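Local coordinates for alanine racemase (Enterococcus faecalis, PDB 3E6E), which belongs to the alanine racemase family, pairing an N-terminal TIM-barrel domain with a beta-rich C-terminal domain, at residues I221-S233 and A238-T250. The protein carries 1 engineered substitution. Sequence-based numbering, arbitrary orientation.
Sequences IRYGVAMYGLNPS and APSYALKPALRLT. With DCS (D-[3-hydroxy-2-methyl-5-phosphonooxymethyl-pyridin-4-ylmethyl]-N,O-cycloserylamide), chain D.
L243 makes much of the apolar part of this contact by spreading its two methyls over the turn that follows strand 220-223. With CG anti to the carbonyl carbon (chi1 -70°), CD2 lies 3.8 Å from A226 CB, while CD1 rests on the backbone between L230 and N231 and on the ring of P232. The backbone course itself sets L243 CB against the CA of G229, which makes a CA-H...O contact with K244 O (3.4 Å); a side chain there would run into that oxygen, and the positive phi also suits a glycine. Near the end of 221-233 the side chains of N231 and P239 cross at about a right angle, ND2 meeting the proline ring at CD and CG; N231 OD1 accepts from S233 OG. Strand 220-223 is the eighth of the TIM barrel, and 238-250 returns past the turn after it and leads into strand 249-259 of the C-terminal part. Just beyond the strand, the 3-10 turn gives the V225 N-H to the phosphate oxygen O2P of DCS (3.0 Å), and R222 NE meets the pyridine nitrogen N1. Polar links across the contact are few. Y223 and Y241 come from opposite directions, each OH at the other ring's edge; their hydrogen-bonded OH atoms, 2.3 Å apart, are too close for that distance to be trusted. A246 N donates to Y228 O (3.0 Å) from above the carbonyl plane, and a water bridges that same oxygen to L247 N.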
ATOM      1  N   ILE A 221      -4.376 -27.713  -8.277  1.00 25.52           N
ATOM      2  CA  ILE A 221      -3.685 -26.515  -8.728  1.00 25.29           C
ATOM      3  C   ILE A 221      -3.954 -25.390  -7.759  1.00 24.90           C
ATOM      4  O   ILE A 221      -5.008 -25.346  -7.116  1.00 25.99           O
ATOM      5  CB  ILE A 221      -4.137 -26.071 -10.132  1.00 26.17           C
ATOM      6  CG1 ILE A 221      -5.520 -25.426 -10.056  1.00 24.04           C
ATOM      7  CG2 ILE A 221      -4.150 -27.274 -11.089  1.00 24.62           C
ATOM      8  CD1 ILE A 221      -5.967 -24.859 -11.371  1.00 26.17           C
ATOM      9  N   ARG A 222      -2.980 -24.495  -7.641  1.00 24.00           N
ATOM     10  CA  ARG A 222      -3.088 -23.339  -6.761  1.00 22.82           C
ATOM     11  C   ARG A 222      -3.488 -22.095  -7.569  1.00 21.57           C
ATOM     12  O   ARG A 222      -2.662 -21.250  -7.876  1.00 19.79           O
ATOM     13  CB  ARG A 222      -1.753 -23.110  -6.058  1.00 23.49           C
ATOM     14  CG  ARG A 222      -1.488 -24.039  -4.872  1.00 23.94           C
ATOM     15  CD  ARG A 222      -0.208 -24.802  -5.076  1.00 25.18           C
ATOM     16  NE  ARG A 222       0.804 -23.956  -5.693  1.00 25.33           N
ATOM     17  CZ  ARG A 222       1.979 -24.398  -6.127  1.00 25.25           C
ATOM     18  NH1 ARG A 222       2.294 -25.682  -6.002  1.00 27.20           N
ATOM     19  NH2 ARG A 222       2.834 -23.565  -6.716  1.00 26.02           N
ATOM     20  N   TYR A 223      -4.772 -21.993  -7.891  1.00 22.08           N
ATOM     21  CA  TYR A 223      -5.295 -20.887  -8.690  1.00 22.92           C
ATOM     22  C   TYR A 223      -5.299 -19.519  -7.987  1.00 23.51           C
ATOM     23  O   TYR A 223      -6.017 -19.321  -6.998  1.00 24.26           O
ATOM     24  CB  TYR A 223      -6.718 -21.219  -9.142  1.00 21.39           C
ATOM     25  CG  TYR A 223      -7.036 -20.793 -10.560  1.00 21.14           C
ATOM     26  CD1 TYR A 223      -8.336 -20.471 -10.929  1.00 19.49           C
ATOM     27  CD2 TYR A 223      -6.043 -20.741 -11.542  1.00 21.43           C
ATOM     28  CE1 TYR A 223      -8.644 -20.110 -12.230  1.00 19.51           C
ATOM     29  CE2 TYR A 223      -6.346 -20.383 -12.850  1.00 19.18           C
ATOM     30  CZ  TYR A 223      -7.650 -20.070 -13.184  1.00 19.09           C
ATOM     31  OH  TYR A 223      -7.974 -19.721 -14.479  1.00 20.52           O
ATOM     32  N   GLY A 224      -4.523 -18.575  -8.516  1.00 22.17           N
ATOM     33  CA  GLY A 224      -4.468 -17.254  -7.924  1.00 21.90           C
ATOM     34  C   GLY A 224      -5.102 -16.114  -8.715  1.00 22.51           C
ATOM     35  O   GLY A 224      -6.325 -15.968  -8.754  1.00 21.32           O
ATOM     36  N   VAL A 225      -4.248 -15.307  -9.345  1.00 23.63           N
ATOM     37  CA  VAL A 225      -4.659 -14.139 -10.124  1.00 22.89           C
ATOM     38  C   VAL A 225      -5.791 -14.307 -11.110  1.00 22.89           C
ATOM     39  O   VAL A 225      -6.589 -13.382 -11.306  1.00 23.91           O
ATOM     40  CB  VAL A 225      -3.479 -13.546 -10.899  1.00 21.21           C
ATOM     41  CG1 VAL A 225      -2.500 -12.988  -9.942  1.00 19.99           C
ATOM     42  CG2 VAL A 225      -2.854 -14.597 -11.768  1.00 21.05           C
ATOM     43  N   ALA A 226      -5.863 -15.465 -11.747  1.00 20.75           N
ATOM     44  CA  ALA A 226      -6.914 -15.672 -12.712  1.00 20.27           C
ATOM     45  C   ALA A 226      -8.288 -15.702 -12.055  1.00 20.80           C
ATOM     46  O   ALA A 226      -9.276 -15.333 -12.682  1.00 19.99           O
ATOM     47  CB  ALA A 226      -6.672 -16.941 -13.483  1.00 20.01           C
ATOM     48  N   MET A 227      -8.377 -16.119 -10.796  1.00 22.25           N
ATOM     49  CA  MET A 227      -9.703 -16.161 -10.183  1.00 24.27           C
ATOM     50  C   MET A 227     -10.217 -14.755  -9.886  1.00 24.44           C
ATOM     51  O   MET A 227     -11.338 -14.574  -9.410  1.00 24.10           O
ATOM     52  CB  MET A 227      -9.726 -17.051  -8.923  1.00 23.30           C
ATOM     53  CG  MET A 227      -8.996 -16.559  -7.707  1.00 23.06           C
ATOM     54  SD  MET A 227      -9.094 -17.854  -6.399  1.00 25.97           S
ATOM     55  CE  MET A 227      -8.419 -16.941  -4.965  1.00 21.55           C
ATOM     56  N   TYR A 228      -9.385 -13.764 -10.197  1.00 24.74           N
ATOM     57  CA  TYR A 228      -9.729 -12.361 -10.005  1.00 23.42           C
ATOM     58  C   TYR A 228      -9.939 -11.703 -11.374  1.00 22.74           C
ATOM     59  O   TYR A 228     -10.191 -10.505 -11.467  1.00 23.93           O
ATOM     60  CB  TYR A 228      -8.618 -11.652  -9.240  1.00 23.15           C
ATOM     61  CG  TYR A 228      -8.306 -12.270  -7.890  1.00 23.32           C
ATOM     62  CD1 TYR A 228      -9.170 -12.117  -6.806  1.00 21.72           C
ATOM     63  CD2 TYR A 228      -7.138 -13.012  -7.699  1.00 25.00           C
ATOM     64  CE1 TYR A 228      -8.877 -12.688  -5.564  1.00 22.51           C
ATOM     65  CE2 TYR A 228      -6.834 -13.590  -6.460  1.00 24.79           C
ATOM     66  CZ  TYR A 228      -7.703 -13.426  -5.398  1.00 23.51           C
ATOM     67  OH  TYR A 228      -7.384 -13.993  -4.178  1.00 21.82           O
ATOM     68  N   GLY A 229      -9.831 -12.507 -12.428  1.00 21.94           N
ATOM     69  CA  GLY A 229     -10.029 -12.028 -13.786  1.00 21.69           C
ATOM     70  C   GLY A 229      -8.864 -11.307 -14.446  1.00 22.80           C
ATOM     71  O   GLY A 229      -9.068 -10.511 -15.371  1.00 24.78           O
ATOM     72  N   LEU A 230      -7.642 -11.580 -14.001  1.00 20.88           N
ATOM     73  CA  LEU A 230      -6.496 -10.901 -14.575  1.00 19.88           C
ATOM     74  C   LEU A 230      -5.547 -11.839 -15.287  1.00 20.38           C
ATOM     75  O   LEU A 230      -5.090 -12.833 -14.718  1.00 22.62           O
ATOM     76  CB  LEU A 230      -5.763 -10.138 -13.479  1.00 18.59           C
ATOM     77  CG  LEU A 230      -6.700  -9.203 -12.707  1.00 17.20           C
ATOM     78  CD1 LEU A 230      -5.972  -8.586 -11.543  1.00 15.74           C
ATOM     79  CD2 LEU A 230      -7.243  -8.139 -13.650  1.00 16.15           C
ATOM     80  N   ASN A 231      -5.255 -11.510 -16.542  1.00 19.64           N
ATOM     81  CA  ASN A 231      -4.364 -12.311 -17.370  1.00 17.91           C
ATOM     82  C   ASN A 231      -3.053 -12.517 -16.639  1.00 17.61           C
ATOM     83  O   ASN A 231      -2.240 -11.611 -16.552  1.00 17.49           O
ATOM     84  CB  ASN A 231      -4.103 -11.608 -18.686  1.00 16.07           C
ATOM     85  CG  ASN A 231      -3.244 -12.422 -19.598  1.00 18.86           C
ATOM     86  OD1 ASN A 231      -2.218 -12.969 -19.181  1.00 20.85           O
ATOM     87  ND2 ASN A 231      -3.643 -12.513 -20.859  1.00 18.18           N
ATOM     88  N   PRO A 232      -2.826 -13.730 -16.121  1.00 17.70           N
ATOM     89  CA  PRO A 232      -1.595 -14.024 -15.388  1.00 17.27           C
ATOM     90  C   PRO A 232      -0.293 -13.780 -16.126  1.00 17.12           C
ATOM     91  O   PRO A 232       0.768 -14.072 -15.595  1.00 17.88           O
ATOM     92  CB  PRO A 232      -1.778 -15.485 -14.979  1.00 17.46           C
ATOM     93  CG  PRO A 232      -2.591 -16.045 -16.086  1.00 18.83           C
ATOM     94  CD  PRO A 232      -3.613 -14.956 -16.352  1.00 17.77           C
ATOM     95  N   SER A 233      -0.355 -13.249 -17.343  1.00 17.49           N
ATOM     96  CA  SER A 233       0.874 -12.971 -18.079  1.00 17.84           C
ATOM     97  C   SER A 233       0.897 -11.540 -18.598  1.00 19.56           C
ATOM     98  O   SER A 233       1.675 -11.207 -19.500  1.00 20.62           O
ATOM     99  CB  SER A 233       1.034 -13.928 -19.256  1.00 16.80           C
ATOM    100  OG  SER A 233       0.312 -13.490 -20.389  1.00 18.16           O
ATOM    101  N   ALA A 238      -2.894 -15.150 -24.567  1.00 16.77           N
ATOM    102  CA  ALA A 238      -4.333 -15.075 -24.405  1.00 17.60           C
ATOM    103  C   ALA A 238      -4.799 -16.203 -23.479  1.00 18.10           C
ATOM    104  O   ALA A 238      -4.466 -17.367 -23.680  1.00 16.36           O
ATOM    105  CB  ALA A 238      -5.013 -15.174 -25.774  1.00 14.04           C
ATOM    106  N   PRO A 239      -5.557 -15.864 -22.431  1.00 20.23           N
ATOM    107  CA  PRO A 239      -6.029 -16.908 -21.523  1.00 20.76           C
ATOM    108  C   PRO A 239      -6.789 -17.968 -22.282  1.00 22.01           C
ATOM    109  O   PRO A 239      -7.233 -17.737 -23.396  1.00 21.03           O
ATOM    110  CB  PRO A 239      -6.894 -16.138 -20.553  1.00 19.99           C
ATOM    111  CG  PRO A 239      -6.108 -14.876 -20.413  1.00 19.95           C
ATOM    112  CD  PRO A 239      -5.805 -14.534 -21.855  1.00 19.34           C
ATOM    113  N   SER A 240      -6.928 -19.137 -21.673  1.00 23.99           N
ATOM    114  CA  SER A 240      -7.614 -20.249 -22.312  1.00 26.00           C
ATOM    115  C   SER A 240      -9.134 -20.186 -22.175  1.00 25.52           C
ATOM    116  O   SER A 240      -9.853 -21.076 -22.637  1.00 26.24           O
ATOM    117  CB  SER A 240      -7.066 -21.551 -21.738  1.00 27.56           C
ATOM    118  OG  SER A 240      -5.662 -21.579 -21.929  1.00 32.83           O
ATOM    119  N   TYR A 241      -9.610 -19.127 -21.528  1.00 24.69           N
ATOM    120  CA  TYR A 241     -11.036 -18.893 -21.340  1.00 22.72           C
ATOM    121  C   TYR A 241     -11.239 -17.463 -20.838  1.00 22.80           C
ATOM    122  O   TYR A 241     -10.329 -16.857 -20.263  1.00 21.86           O
ATOM    123  CB  TYR A 241     -11.632 -19.922 -20.369  1.00 22.25           C
ATOM    124  CG  TYR A 241     -11.258 -19.749 -18.911  1.00 22.35           C
ATOM    125  CD1 TYR A 241     -11.990 -18.905 -18.079  1.00 23.23           C
ATOM    126  CD2 TYR A 241     -10.172 -20.434 -18.361  1.00 21.88           C
ATOM    127  CE1 TYR A 241     -11.651 -18.750 -16.736  1.00 23.40           C
ATOM    128  CE2 TYR A 241      -9.827 -20.283 -17.022  1.00 20.37           C
ATOM    129  CZ  TYR A 241     -10.569 -19.444 -16.218  1.00 21.82           C
ATOM    130  OH  TYR A 241     -10.240 -19.286 -14.898  1.00 22.02           O
ATOM    131  N   ALA A 242     -12.433 -16.927 -21.073  1.00 23.01           N
ATOM    132  CA  ALA A 242     -12.787 -15.564 -20.690  1.00 22.14           C
ATOM    133  C   ALA A 242     -12.662 -15.281 -19.212  1.00 22.26           C
ATOM    134  O   ALA A 242     -13.450 -15.783 -18.416  1.00 23.10           O
ATOM    135  CB  ALA A 242     -14.194 -15.268 -21.128  1.00 22.65           C
ATOM    136  N   LEU A 243     -11.671 -14.472 -18.850  1.00 22.27           N
ATOM    137  CA  LEU A 243     -11.463 -14.090 -17.457  1.00 22.48           C
ATOM    138  C   LEU A 243     -12.284 -12.823 -17.263  1.00 23.68           C
ATOM    139  O   LEU A 243     -12.299 -11.962 -18.135  1.00 22.94           O
ATOM    140  CB  LEU A 243      -9.981 -13.799 -17.187  1.00 22.58           C
ATOM    141  CG  LEU A 243      -9.009 -14.984 -17.202  1.00 22.69           C
ATOM    142  CD1 LEU A 243      -7.571 -14.479 -17.087  1.00 20.07           C
ATOM    143  CD2 LEU A 243      -9.353 -15.942 -16.054  1.00 20.85           C
ATOM    144  N   LYS A 244     -12.978 -12.714 -16.134  1.00 24.83           N
ATOM    145  CA  LYS A 244     -13.806 -11.543 -15.870  1.00 23.63           C
ATOM    146  C   LYS A 244     -13.268 -10.765 -14.680  1.00 23.20           C
ATOM    147  O   LYS A 244     -13.333 -11.222 -13.536  1.00 23.25           O
ATOM    148  CB  LYS A 244     -15.250 -11.966 -15.602  1.00 24.99           C
ATOM    149  CG  LYS A 244     -16.147 -10.835 -15.094  1.00 30.90           C
ATOM    150  CD  LYS A 244     -17.496 -11.365 -14.591  1.00 32.65           C
ATOM    151  CE  LYS A 244     -18.378 -11.876 -15.721  1.00 33.19           C
ATOM    152  NZ  LYS A 244     -18.946 -10.750 -16.518  1.00 35.83           N
ATOM    153  N   PRO A 245     -12.722  -9.570 -14.935  1.00 22.29           N
ATOM    154  CA  PRO A 245     -12.173  -8.737 -13.866  1.00 21.85           C
ATOM    155  C   PRO A 245     -13.155  -8.586 -12.709  1.00 21.16           C
ATOM    156  O   PRO A 245     -14.334  -8.301 -12.913  1.00 19.80           O
ATOM    157  CB  PRO A 245     -11.892  -7.423 -14.581  1.00 23.10           C
ATOM    158  CG  PRO A 245     -11.505  -7.885 -15.962  1.00 22.94           C
ATOM    159  CD  PRO A 245     -12.582  -8.903 -16.242  1.00 22.46           C
ATOM    160  N   ALA A 246     -12.663  -8.786 -11.493  1.00 21.05           N
ATOM    161  CA  ALA A 246     -13.505  -8.679 -10.309  1.00 22.25           C
ATOM    162  C   ALA A 246     -13.304  -7.361  -9.570  1.00 21.79           C
ATOM    163  O   ALA A 246     -14.159  -6.948  -8.795  1.00 22.26           O
ATOM    164  CB  ALA A 246     -13.215  -9.838  -9.370  1.00 23.10           C
ATOM    165  N   LEU A 247     -12.165  -6.722  -9.809  1.00 21.64           N
ATOM    166  CA  LEU A 247     -11.801  -5.460  -9.176  1.00 20.41           C
ATOM    167  C   LEU A 247     -12.364  -4.288  -9.965  1.00 20.79           C
ATOM    168  O   LEU A 247     -12.481  -4.357 -11.183  1.00 22.27           O
ATOM    169  CB  LEU A 247     -10.278  -5.346  -9.122  1.00 19.03           C
ATOM    170  CG  LEU A 247      -9.544  -4.380  -8.198  1.00 17.10           C
ATOM    171  CD1 LEU A 247     -10.193  -3.015  -8.228  1.00 17.60           C
ATOM    172  CD2 LEU A 247      -9.521  -4.940  -6.805  1.00 15.55           C
ATOM    173  N   ARG A 248     -12.690  -3.209  -9.254  1.00 21.38           N
ATOM    174  CA  ARG A 248     -13.234  -1.981  -9.841  1.00 18.88           C
ATOM    175  C   ARG A 248     -12.913  -0.825  -8.891  1.00 16.90           C
ATOM    176  O   ARG A 248     -13.005  -0.967  -7.666  1.00 15.56           O
ATOM    177  CB  ARG A 248     -14.740  -2.120 -10.023  1.00 19.97           C
ATOM    178  CG  ARG A 248     -15.286  -1.335 -11.172  1.00 21.02           C
ATOM    179  CD  ARG A 248     -16.739  -1.696 -11.448  1.00 24.35           C
ATOM    180  NE  ARG A 248     -17.250  -0.878 -12.546  1.00 30.61           N
ATOM    181  CZ  ARG A 248     -17.478   0.434 -12.472  1.00 29.55           C
ATOM    182  NH1 ARG A 248     -17.260   1.089 -11.344  1.00 28.81           N
ATOM    183  NH2 ARG A 248     -17.891   1.095 -13.545  1.00 31.03           N
ATOM    184  N   LEU A 249     -12.530   0.319  -9.442  1.00 13.78           N
ATOM    185  CA  LEU A 249     -12.171   1.457  -8.597  1.00 14.24           C
ATOM    186  C   LEU A 249     -12.806   2.764  -9.041  1.00 15.84           C
ATOM    187  O   LEU A 249     -12.635   3.193 -10.190  1.00 17.49           O
ATOM    188  CB  LEU A 249     -10.658   1.613  -8.582  1.00 12.43           C
ATOM    189  CG  LEU A 249     -10.048   2.824  -7.896  1.00 10.58           C
ATOM    190  CD1 LEU A 249     -10.266   2.770  -6.381  1.00  9.88           C
ATOM    191  CD2 LEU A 249      -8.567   2.826  -8.208  1.00  8.48           C
ATOM    192  N   THR A 250     -13.525   3.409  -8.123  1.00 15.77           N
ATOM    193  CA  THR A 250     -14.193   4.672  -8.429  1.00 13.55           C
ATOM    194  C   THR A 250     -13.980   5.723  -7.362  1.00 13.66           C
ATOM    195  O   THR A 250     -13.467   5.450  -6.273  1.00 13.21           O
ATOM    196  CB  THR A 250     -15.723   4.498  -8.564  1.00 13.22           C
ATOM    197  OG1 THR A 250     -16.217   3.795  -7.415  1.00 11.85           O
ATOM    198  CG2 THR A 250     -16.097   3.759  -9.845  1.00  8.80           C
TER
HETATM  199  N1  DCS D 372       1.607 -21.104  -5.441  1.00 29.63           N
HETATM  200  C2  DCS D 372       2.690 -20.470  -4.747  1.00 29.64           C
HETATM  201  C2A DCS D 372       3.735 -21.287  -4.012  1.00 31.69           C
HETATM  202  C3  DCS D 372       2.748 -19.072  -4.782  1.00 29.97           C
HETATM  203  O3  DCS D 372       3.734 -18.396  -4.151  1.00 30.58           O
HETATM  204  C4  DCS D 372       1.718 -18.345  -5.506  1.00 30.89           C
HETATM  205  C4A DCS D 372       1.773 -16.831  -5.558  1.00 34.27           C
HETATM  206  C5  DCS D 372       0.656 -19.093  -6.183  1.00 28.15           C
HETATM  207  C6  DCS D 372       0.629 -20.442  -6.129  1.00 28.49           C
HETATM  208  C5A DCS D 372      -0.451 -18.430  -6.965  1.00 26.89           C
HETATM  209  O4P DCS D 372       0.117 -17.807  -8.120  1.00 27.14           O
HETATM  210  P   DCS D 372      -0.695 -16.995  -9.223  1.00 25.04           P
HETATM  211  O1P DCS D 372      -1.635 -17.927  -9.815  1.00 26.02           O
HETATM  212  O2P DCS D 372      -1.366 -15.869  -8.580  1.00 24.66           O
HETATM  213  O3P DCS D 372       0.263 -16.533 -10.221  1.00 25.99           O
HETATM  214  N   DCS D 372       3.087 -16.372  -6.163  1.00 37.03           N
HETATM  215  CA  DCS D 372       3.372 -15.007  -6.317  1.00 37.37           C
HETATM  216  C   DCS D 372       4.261 -14.250  -5.498  1.00 38.21           C
HETATM  217  O   DCS D 372       4.948 -14.719  -4.416  1.00 39.09           O
HETATM  218  ND  DCS D 372       4.311 -13.024  -5.960  1.00 37.84           N
HETATM  219  OG  DCS D 372       3.481 -12.934  -7.058  1.00 37.75           O
HETATM  220  CB  DCS D 372       2.912 -14.141  -7.268  1.00 38.26           C
HETATM  221  O   HOH W   1      -9.902  -7.852 -10.749  1.00  9.02           O